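Local coordinates for protein predicted metal-dependent hydrolase of the TIM-barrel fold (Lactobacillus casei, PDB 2QPX) that probably acts as a zinc-dependent hydrolase of the amidohydrolase superfamily, holding two zinc ions, though its substrate is not known, at residues G58-A63 and E324-L328; H141-W147 and A186-F190; D222-Q226 and K366-Q370; L337-F341 and W355-C360. One frame throughout, in Å; residues are numbered along the deposited sequence. Where two conformers were deposited one is given.

Interaction 1 of 4, residues G58-A63 and E324-L328; sequences GFLALA and EMYGL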
# COMPACT_ATOMS: atom_id res chain seq x y z
N GLY A 58 -15.12 6.86 19.38
CA GLY A 58 -14.08 7.68 19.98
C GLY A 58 -14.58 9.04 20.37
O GLY A 58 -14.26 9.54 21.44
N PHE A 59 -15.35 9.66 19.49
CA PHE A 59 -15.92 10.98 19.81
C PHE A 59 -16.82 10.89 21.02
O PHE A 59 -16.78 11.74 21.91
CB PHE A 59 -16.78 11.53 18.67
CG PHE A 59 -16.02 12.07 17.48
CD1 PHE A 59 -14.65 11.99 17.35
CD2 PHE A 59 -16.73 12.67 16.47
CE1 PHE A 59 -14.01 12.48 16.22
CE2 PHE A 59 -16.09 13.17 15.35
CZ PHE A 59 -14.74 13.07 15.23
N LEU A 60 -17.66 9.86 21.07
CA LEU A 60 -18.57 9.69 22.23
C LEU A 60 -17.80 9.48 23.51
O LEU A 60 -18.21 9.98 24.57
CB LEU A 60 -19.47 8.48 22.04
CG LEU A 60 -20.60 8.58 21.05
CD1 LEU A 60 -21.47 7.29 21.16
CD2 LEU A 60 -21.47 9.84 21.24
N ALA A 61 -16.72 8.72 23.45
CA ALA A 61 -15.91 8.45 24.62
C ALA A 61 -15.35 9.76 25.16
O ALA A 61 -15.37 9.99 26.38
CB ALA A 61 -14.75 7.46 24.27
N LEU A 62 -14.87 10.63 24.28
CA LEU A 62 -14.33 11.90 24.73
C LEU A 62 -15.42 12.82 25.26
O LEU A 62 -15.22 13.47 26.26
CB LEU A 62 -13.49 12.61 23.65
CG LEU A 62 -11.98 12.31 23.64
CD1 LEU A 62 -11.78 10.93 23.04
CD2 LEU A 62 -11.26 13.36 22.83
N ALA A 63 -16.59 12.82 24.63
CA ALA A 63 -17.71 13.60 25.12
C ALA A 63 -18.07 13.23 26.54
O ALA A 63 -18.35 14.08 27.37
CB ALA A 63 -18.93 13.51 24.21
N GLU A 324 -14.27 17.50 20.36
CA GLU A 324 -13.98 16.05 20.37
C GLU A 324 -13.11 15.61 19.20
O GLU A 324 -12.31 14.69 19.34
CB GLU A 324 -15.25 15.21 20.35
CG GLU A 324 -16.10 15.31 21.59
CD GLU A 324 -17.12 16.46 21.61
OE1 GLU A 324 -17.00 17.43 20.86
OE2 GLU A 324 -18.01 16.42 22.49
N MSE A 325 -13.31 16.22 18.03
CA MSE A 325 -12.56 15.79 16.88
C MSE A 325 -11.11 16.23 17.03
O MSE A 325 -10.19 15.51 16.63
CB MSE A 325 -13.17 16.31 15.58
CG MSE A 325 -12.49 15.82 14.29
SE MSE A 325 -13.50 16.25 12.73
CE MSE A 325 -12.28 15.49 11.38
N TYR A 326 -10.90 17.44 17.58
CA TYR A 326 -9.56 17.86 17.91
C TYR A 326 -8.91 16.94 18.96
O TYR A 326 -7.73 16.50 18.82
CB TYR A 326 -9.58 19.29 18.48
CG TYR A 326 -9.72 20.40 17.42
CD1 TYR A 326 -10.94 20.84 16.97
CD2 TYR A 326 -8.57 20.98 16.86
CE1 TYR A 326 -11.03 21.84 16.02
CE2 TYR A 326 -8.64 21.99 15.92
CZ TYR A 326 -9.87 22.42 15.52
OH TYR A 326 -9.89 23.44 14.60
N GLY A 327 -9.64 16.68 20.04
CA GLY A 327 -9.14 15.84 21.11
C GLY A 327 -8.77 14.44 20.66
O GLY A 327 -7.74 13.90 21.09
N LEU A 328 -9.63 13.83 19.85
CA LEU A 328 -9.35 12.45 19.41
C LEU A 328 -8.07 12.36 18.56
O LEU A 328 -7.25 11.47 18.73
CB LEU A 328 -10.52 11.81 18.68
CG LEU A 328 -10.39 10.32 18.33
CD1 LEU A 328 -10.16 9.52 19.57
CD2 LEU A 328 -11.65 9.83 17.59
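E324 lays CG 3.6 Å from F59 O and brings its carboxylate OE2 up to A63 CB. Its chain bends at chi2 (87°), which lays the carboxylate alongside the helix of 58-63; OE2 is satisfied beyond the pair by a salt bridge to R30 and a hydrogen bond with Y85. The next residue, M325, a selenomethionine, runs beside F59 and points the same way, its CB 3.6 Å from F59 CZ. With CG anti to the backbone N (chi1 -176°) and the chain extended, SE lies 5.5 Å from the centroid of the F59 ring, an oblique Met-aromatic contact, while M325 N stands over one ring face near the rim. With F59 cut back to an alanine, the M325 chain would probably lose its flank and L328 CD2 its aromatic neighbour. G327 lets L62 CD2 come within 3.5 Å of its carbonyl C. L328 spreads its two methyls, CD2 against F59 CD1 at 3.7 Å and CD1 against L62 CD1 at 4.1 Å. The short axes pass 9.1 Å apart at 102°. This is a nearly perpendicular helix crossing, close at G327 and G58, where a CB would clash with L62 CD2 and L328 CD2 respectively; it joins helix 54-66 to the start of helix 323-342, just after the zinc ligand D318 of the TIM barrel.

Interaction 2 of 4, residues H141-W147 and A186-F190; sequences HDNFAAW and AAAGF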
# COMPACT_ATOMS: atom_id res chain seq x y z
N HIS A 141 -15.37 39.43 -12.14
CA HIS A 141 -14.65 39.74 -13.39
C HIS A 141 -15.17 38.93 -14.56
O HIS A 141 -15.44 37.74 -14.40
CB HIS A 141 -13.11 39.55 -13.19
CG HIS A 141 -12.55 40.45 -12.14
ND1 HIS A 141 -12.26 41.77 -12.39
CD2 HIS A 141 -12.35 40.27 -10.82
CE1 HIS A 141 -11.86 42.35 -11.28
NE2 HIS A 141 -11.90 41.46 -10.30
N ASP A 142 -15.24 39.54 -15.76
CA ASP A 142 -15.75 38.79 -16.90
C ASP A 142 -14.68 38.24 -17.83
O ASP A 142 -15.01 37.50 -18.74
CB ASP A 142 -16.85 39.55 -17.67
CG ASP A 142 -16.36 40.83 -18.33
OD1 ASP A 142 -15.15 41.07 -18.46
OD2 ASP A 142 -17.25 41.61 -18.74
N ASN A 143 -13.41 38.53 -17.56
CA ASN A 143 -12.30 38.04 -18.38
C ASN A 143 -11.11 37.59 -17.54
O ASN A 143 -10.90 38.10 -16.42
CB ASN A 143 -11.81 39.11 -19.37
CG ASN A 143 -11.32 40.37 -18.67
OD1 ASN A 143 -10.10 40.58 -18.48
ND2 ASN A 143 -12.28 41.20 -18.23
N PHE A 144 -10.36 36.65 -18.08
CA PHE A 144 -9.20 36.09 -17.38
C PHE A 144 -8.20 37.15 -16.91
O PHE A 144 -7.71 37.09 -15.78
CB PHE A 144 -8.49 35.07 -18.28
CG PHE A 144 -7.18 34.56 -17.72
CD1 PHE A 144 -5.99 35.23 -17.96
CD2 PHE A 144 -7.15 33.44 -16.94
CE1 PHE A 144 -4.80 34.76 -17.45
CE2 PHE A 144 -5.94 32.96 -16.43
CZ PHE A 144 -4.76 33.63 -16.68
N ALA A 145 -7.83 38.08 -17.76
CA ALA A 145 -6.75 38.99 -17.36
C ALA A 145 -7.11 39.83 -16.13
O ALA A 145 -6.28 39.99 -15.22
CB ALA A 145 -6.39 39.92 -18.55
N ALA A 146 -8.33 40.34 -16.08
CA ALA A 146 -8.76 41.18 -14.94
C ALA A 146 -8.93 40.29 -13.71
O ALA A 146 -8.59 40.71 -12.60
CB ALA A 146 -10.07 41.88 -15.24
N TRP A 147 -9.47 39.09 -13.89
CA TRP A 147 -9.60 38.14 -12.78
C TRP A 147 -8.22 37.78 -12.21
O TRP A 147 -7.99 37.84 -10.99
CB TRP A 147 -10.29 36.87 -13.25
CG TRP A 147 -10.15 35.75 -12.24
CD1 TRP A 147 -10.86 35.60 -11.09
CD2 TRP A 147 -9.22 34.67 -12.30
NE1 TRP A 147 -10.43 34.49 -10.40
CE2 TRP A 147 -9.44 33.88 -11.14
CE3 TRP A 147 -8.24 34.27 -13.22
CZ2 TRP A 147 -8.69 32.77 -10.87
CZ3 TRP A 147 -7.51 33.15 -12.96
CH2 TRP A 147 -7.73 32.40 -11.77
N ALA A 186 -5.28 28.12 -19.86
CA ALA A 186 -5.76 28.65 -18.57
C ALA A 186 -6.92 29.61 -18.79
O ALA A 186 -7.97 29.50 -18.13
CB ALA A 186 -4.63 29.31 -17.79
N ALA A 187 -6.78 30.52 -19.75
CA ALA A 187 -7.80 31.51 -20.05
C ALA A 187 -9.05 30.85 -20.66
O ALA A 187 -10.17 31.24 -20.33
CB ALA A 187 -7.21 32.61 -20.94
N ALA A 188 -8.86 29.83 -21.49
CA ALA A 188 -9.99 29.06 -22.05
C ALA A 188 -10.73 28.35 -20.89
O ALA A 188 -11.96 28.27 -20.88
CB ALA A 188 -9.52 28.07 -23.07
N GLY A 189 -9.99 27.82 -19.92
CA GLY A 189 -10.57 27.20 -18.72
C GLY A 189 -11.39 28.19 -17.92
O GLY A 189 -12.53 27.87 -17.47
N PHE A 190 -10.85 29.40 -17.75
CA PHE A 190 -11.55 30.47 -17.08
C PHE A 190 -12.87 30.80 -17.80
O PHE A 190 -13.93 30.92 -17.18
CB PHE A 190 -10.72 31.74 -16.96
CG PHE A 190 -11.46 32.89 -16.32
CD1 PHE A 190 -11.48 33.01 -14.94
CD2 PHE A 190 -12.24 33.77 -17.06
CE1 PHE A 190 -12.20 34.04 -14.33
CE2 PHE A 190 -12.95 34.79 -16.44
CZ PHE A 190 -12.96 34.91 -15.07
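F190 drives its ring into the turn that starts helix 144-156, and the contact is mainly aromatic and apolar. Two CH-pi contacts come first. F144 CA lies over one face of the F190 ring, 4.1 Å from its centroid, and A187 CB lies over a face of the F144 ring, 4.2 Å from that centroid. F190 CB meets the edge of the F144 ring, so the two phenylalanines interlock without stacking. The F190-W147 pair is oblique, with planes at 33°: F190 CE1 stands over the indole, 3.4 Å from W147 CG and offset toward the rim. F190 holds CG anti to its N (chi1 177°), which carries the ring out from its own helix to lie against F144 CA and the W147 indole. H141 O lies at the ring edge, 3.8 Å from F190 CZ. Plain methyl packing is added by A186 CB, 4.1 Å from F144 CE2. Polar bonds stay within 141-147: N143 is the N-cap, its OD1 accepting from A146 N at 3.0 Å, and its ND2 donates almost straight (163°) to D142 OD1. A leucine at F190 has no flat face to offer, and F144 CA would probably lose its CH-pi partner and the W147 indole part of its cover. L206 of helix 204-221 packs on F144, W147 and F190, and W147 NE1 donates to A134 O. The chemistry thus implies that shape and ring contacts join helices 144-156 and 183-196, while the N-cap bond and the N143-D142 bond probably hold the turn from which F144 and W147 project.

Interaction 3 of 4, residues D222-Q226 and K366-Q370; sequences DMPLQ and KLYHQ
The Y368 ring carries P224 on one face: P224 CG stands 3.8 Å from the ring centroid, a CH-pi contact offset toward the rim. The H369 imidazole meets D222 O at its edge, in the ring plane, and L367 O lies over one of its faces. H369 NE2 donates to D222 O at 2.8 Å with the carbonyl pointing almost straight at the donor (C=O...N 166°), while the D222 carboxylate, turned well out of the imidazole plane, has its OD1 in a salt bridge with K259. P224 CG also touches L367 CG at 3.8 Å, so one ring atom meets both leucine and tyrosine. Y368 CG is anti to the carbonyl carbon, and from there the phenol reaches Q226 on strand 225-229. Q226 NE2 donates to Y368 OH at 2.8 Å, nearly linear at 174°, the amide plane standing 82° from the ring. Y368 OH is also bonded to H17 ND1, and Q226 OE1 to H18 ND1, so Q226 is a second-shell residue that probably helps to orient the zinc ligand H18. D222 and H369 each close a helix with a Schellman motif at positive phi. Two helix ends thus meet beside a barrel strand, an arrangement in keeping with the TIM-barrel fold, whose zinc site lies at the opposite, C-terminal ends of the strands.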
# COMPACT_ATOMS: atom_id res chain seq x y z
N ASP A 222 7.46 33.86 1.99
CA ASP A 222 8.07 32.84 2.83
C ASP A 222 7.06 32.21 3.79
O ASP A 222 7.37 32.02 4.97
CB ASP A 222 9.26 33.40 3.63
CG ASP A 222 10.10 32.30 4.25
OD1 ASP A 222 10.18 31.15 3.69
OD2 ASP A 222 10.66 32.55 5.35
N MSE A 223 5.89 31.82 3.26
CA MSE A 223 4.91 31.09 4.05
C MSE A 223 4.61 29.75 3.37
O MSE A 223 4.76 29.65 2.14
CB MSE A 223 3.66 31.92 4.26
CG MSE A 223 3.98 33.30 4.78
SE MSE A 223 2.43 34.22 5.51
CE MSE A 223 1.25 34.25 4.00
N PRO A 224 4.21 28.72 4.13
CA PRO A 224 3.98 27.43 3.51
C PRO A 224 2.76 27.32 2.62
O PRO A 224 1.80 28.11 2.79
CB PRO A 224 3.83 26.50 4.71
CG PRO A 224 4.48 27.23 5.85
CD PRO A 224 4.13 28.60 5.60
N LEU A 225 2.81 26.33 1.72
CA LEU A 225 1.67 25.97 0.88
C LEU A 225 1.30 24.53 1.21
O LEU A 225 2.06 23.61 0.98
CB LEU A 225 2.00 26.08 -0.62
CG LEU A 225 0.94 25.58 -1.61
CD1 LEU A 225 -0.41 26.31 -1.42
CD2 LEU A 225 1.53 25.72 -3.06
N GLN A 226 0.09 24.39 1.75
CA GLN A 226 -0.47 23.10 2.11
C GLN A 226 -1.27 22.55 0.93
O GLN A 226 -1.96 23.30 0.22
CB GLN A 226 -1.44 23.27 3.26
CG GLN A 226 -0.90 23.98 4.48
CD GLN A 226 -1.96 24.17 5.58
OE1 GLN A 226 -3.17 24.12 5.29
NE2 GLN A 226 -1.52 24.43 6.84
N LYS A 366 8.53 26.86 13.46
CA LYS A 366 9.53 27.44 12.57
C LYS A 366 8.95 27.69 11.18
O LYS A 366 9.11 28.77 10.62
CB LYS A 366 10.75 26.53 12.48
CG LYS A 366 11.78 27.07 11.50
CD LYS A 366 13.16 26.57 11.77
CE LYS A 366 14.15 27.24 10.80
NZ LYS A 366 15.53 26.75 11.05
N LEU A 367 8.26 26.69 10.64
CA LEU A 367 7.75 26.75 9.29
C LEU A 367 6.75 27.90 9.08
O LEU A 367 6.78 28.60 8.07
CB LEU A 367 7.13 25.36 9.03
CG LEU A 367 6.81 24.84 7.69
CD1 LEU A 367 8.00 25.04 6.79
CD2 LEU A 367 6.37 23.35 7.91
N TYR A 368 5.89 28.13 10.07
CA TYR A 368 4.85 29.10 9.99
C TYR A 368 5.18 30.39 10.73
O TYR A 368 4.35 31.30 10.82
CB TYR A 368 3.50 28.56 10.46
CG TYR A 368 2.93 27.43 9.62
CD1 TYR A 368 3.20 26.10 9.89
CD2 TYR A 368 2.08 27.70 8.56
CE1 TYR A 368 2.65 25.07 9.14
CE2 TYR A 368 1.53 26.67 7.80
CZ TYR A 368 1.83 25.37 8.08
OH TYR A 368 1.27 24.34 7.36
N HIS A 369 6.40 30.47 11.26
CA HIS A 369 6.86 31.69 11.93
C HIS A 369 6.03 32.02 13.18
O HIS A 369 5.65 33.19 13.41
CB HIS A 369 6.91 32.88 10.98
CG HIS A 369 7.65 32.62 9.71
ND1 HIS A 369 9.01 32.41 9.66
CD2 HIS A 369 7.21 32.48 8.43
CE1 HIS A 369 9.38 32.18 8.41
NE2 HIS A 369 8.31 32.23 7.64
N GLN A 370 5.71 30.98 13.96
CA GLN A 370 4.86 31.11 15.14
C GLN A 370 5.64 30.83 16.43
O GLN A 370 5.07 30.43 17.42
CB GLN A 370 3.64 30.20 15.05
CG GLN A 370 2.82 30.44 13.77
CD GLN A 370 2.22 31.82 13.75
OE1 GLN A 370 1.47 32.20 14.67
NE2 GLN A 370 2.53 32.60 12.70

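Interaction 4 of 4, residues L337-F341 and W355-C360; sequences LVAHF and WINAIC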
# COMPACT_ATOMS: atom_id res chain seq x y z
N LEU A 337 3.00 8.32 19.11
CA LEU A 337 4.36 8.76 19.39
C LEU A 337 4.99 7.93 20.50
O LEU A 337 6.14 7.51 20.39
CB LEU A 337 4.38 10.21 19.77
CG LEU A 337 3.96 11.24 18.73
CD1 LEU A 337 3.89 12.64 19.40
CD2 LEU A 337 4.91 11.24 17.54
N VAL A 338 4.24 7.70 21.59
CA VAL A 338 4.79 6.86 22.68
C VAL A 338 5.12 5.46 22.20
O VAL A 338 6.19 4.94 22.51
CB VAL A 338 3.80 6.78 23.86
CG1 VAL A 338 4.27 5.80 24.97
CG2 VAL A 338 3.55 8.16 24.45
N ALA A 339 4.22 4.84 21.44
CA ALA A 339 4.39 3.47 20.98
C ALA A 339 5.58 3.39 20.03
O ALA A 339 6.32 2.43 20.06
CB ALA A 339 3.12 2.96 20.30
N HIS A 340 5.78 4.42 19.22
CA HIS A 340 6.87 4.41 18.26
C HIS A 340 8.22 4.62 18.92
O HIS A 340 9.20 3.90 18.66
CB HIS A 340 6.66 5.52 17.22
CG HIS A 340 7.72 5.53 16.15
ND1 HIS A 340 7.71 4.64 15.09
CD2 HIS A 340 8.84 6.27 16.01
CE1 HIS A 340 8.75 4.88 14.32
NE2 HIS A 340 9.46 5.87 14.85
N PHE A 341 8.30 5.66 19.72
CA PHE A 341 9.58 6.06 20.27
C PHE A 341 10.04 5.25 21.47
O PHE A 341 11.26 5.16 21.70
CB PHE A 341 9.61 7.54 20.60
CG PHE A 341 9.65 8.42 19.38
CD1 PHE A 341 10.79 8.49 18.60
CD2 PHE A 341 8.53 9.11 18.97
CE1 PHE A 341 10.81 9.27 17.44
CE2 PHE A 341 8.54 9.89 17.85
CZ PHE A 341 9.67 9.98 17.08
N TRP A 355 12.93 14.81 18.80
CA TRP A 355 12.09 14.48 17.65
C TRP A 355 10.60 14.64 17.96
O TRP A 355 9.83 15.20 17.13
CB TRP A 355 12.43 13.09 17.16
CG TRP A 355 13.71 13.01 16.35
CD1 TRP A 355 14.31 14.02 15.67
CD2 TRP A 355 14.46 11.84 16.08
NE1 TRP A 355 15.40 13.54 14.97
CE2 TRP A 355 15.50 12.20 15.19
CE3 TRP A 355 14.34 10.50 16.46
CZ2 TRP A 355 16.44 11.29 14.73
CZ3 TRP A 355 15.30 9.59 16.00
CH2 TRP A 355 16.30 10.00 15.12
N ILE A 356 10.18 14.21 19.15
CA ILE A 356 8.78 14.40 19.58
C ILE A 356 8.42 15.91 19.61
O ILE A 356 7.36 16.32 19.11
CB ILE A 356 8.53 13.66 20.94
CG1 ILE A 356 8.51 12.16 20.73
CG2 ILE A 356 7.24 14.22 21.63
CD1 ILE A 356 8.71 11.30 22.02
N ASN A 357 9.30 16.73 20.17
CA ASN A 357 9.09 18.15 20.19
C ASN A 357 8.96 18.74 18.75
O ASN A 357 8.11 19.58 18.49
CB ASN A 357 10.19 18.88 20.96
CG ASN A 357 9.98 18.88 22.46
OD1 ASN A 357 8.86 19.02 22.93
ND2 ASN A 357 11.09 18.79 23.21
N ALA A 358 9.84 18.30 17.85
CA ALA A 358 9.84 18.73 16.45
C ALA A 358 8.47 18.48 15.85
O ALA A 358 7.83 19.36 15.27
CB ALA A 358 10.95 17.97 15.70
N ILE A 359 8.01 17.24 16.00
CA ILE A 359 6.78 16.80 15.35
C ILE A 359 5.53 17.52 15.90
O ILE A 359 4.66 17.95 15.14
CB ILE A 359 6.63 15.29 15.50
CG1 ILE A 359 7.80 14.54 14.81
CG2 ILE A 359 5.29 14.80 14.95
CD1 ILE A 359 7.92 13.03 15.16
N CYS A 360 5.46 17.65 17.24
CA CYS A 360 4.28 18.17 17.88
C CYS A 360 4.08 19.69 17.72
O CYS A 360 2.94 20.16 17.63
CB CYS A 360 4.27 17.73 19.36
SG CYS A 360 3.92 16.00 19.56
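Segments 337-341 and 355-360 run roughly antiparallel, their short axes 11.8 Å apart at 146°, and L337 meets I356 and C360 while F341 meets W355, I356 and I359. They form a helical hairpin, helix 323-342 followed by helix 349-367, on the C-terminal part of the TIM-barrel chain. At this wide spacing the gap is filled by long side chains, and all the touching residues are buried. F341 is the central group. Its CG is anti to the carbonyl carbon (chi1 -72°), which sends the ring across to the other helix. I356 slides past it in the opposite direction, CG1 3.5 Å from F341 CD2, while I359 meets F341 head-on from the other helix, setting CD1 at the ring edge, 4.0 Å from F341 CZ. W355 crosses F341 at about a right angle, its CE3 3.9 Å from F341 CE1, in an oblique meeting of the two aromatic groups. Within its own helix, F341 also has H340 CD2 over the centre of one ring face and L337 CD2 at its edge. Y310 stacks on W355 and meets the F341 ring as well, and H57 of the third subunit meets W355 edge-to-face, which brings the far side of this aromatic cluster to a subunit interface. F8 and V9 of helix 6-11 pack on I356, and F301 of helix 297-304 touches L337 and I359. L337 divides its methyls: CD2 goes to I359 CD1 at 4.2 Å, and CD1 lies 3.4 Å from C360 SG.

Interactions 1 and 4 use the two ends of helix 323-342, with centres 21 Å apart, and interactions 3 and 4 share helix 349-367 at the same centre spacing, so these two consecutive helices tie all three together. Interactions 1 and 3 flank the zinc site from opposite sides of the chain's centre: the side chain of M325 is about 8 Å from a zinc ion and that of Q226 about 7 Å. Interaction 4 lies away from the metals and, like interaction 1, near another subunit. Interaction 2 is the outlier, its centre 29 Å from that of the chain and 46 Å from interaction 4, joining peripheral helices far from the zinc ions.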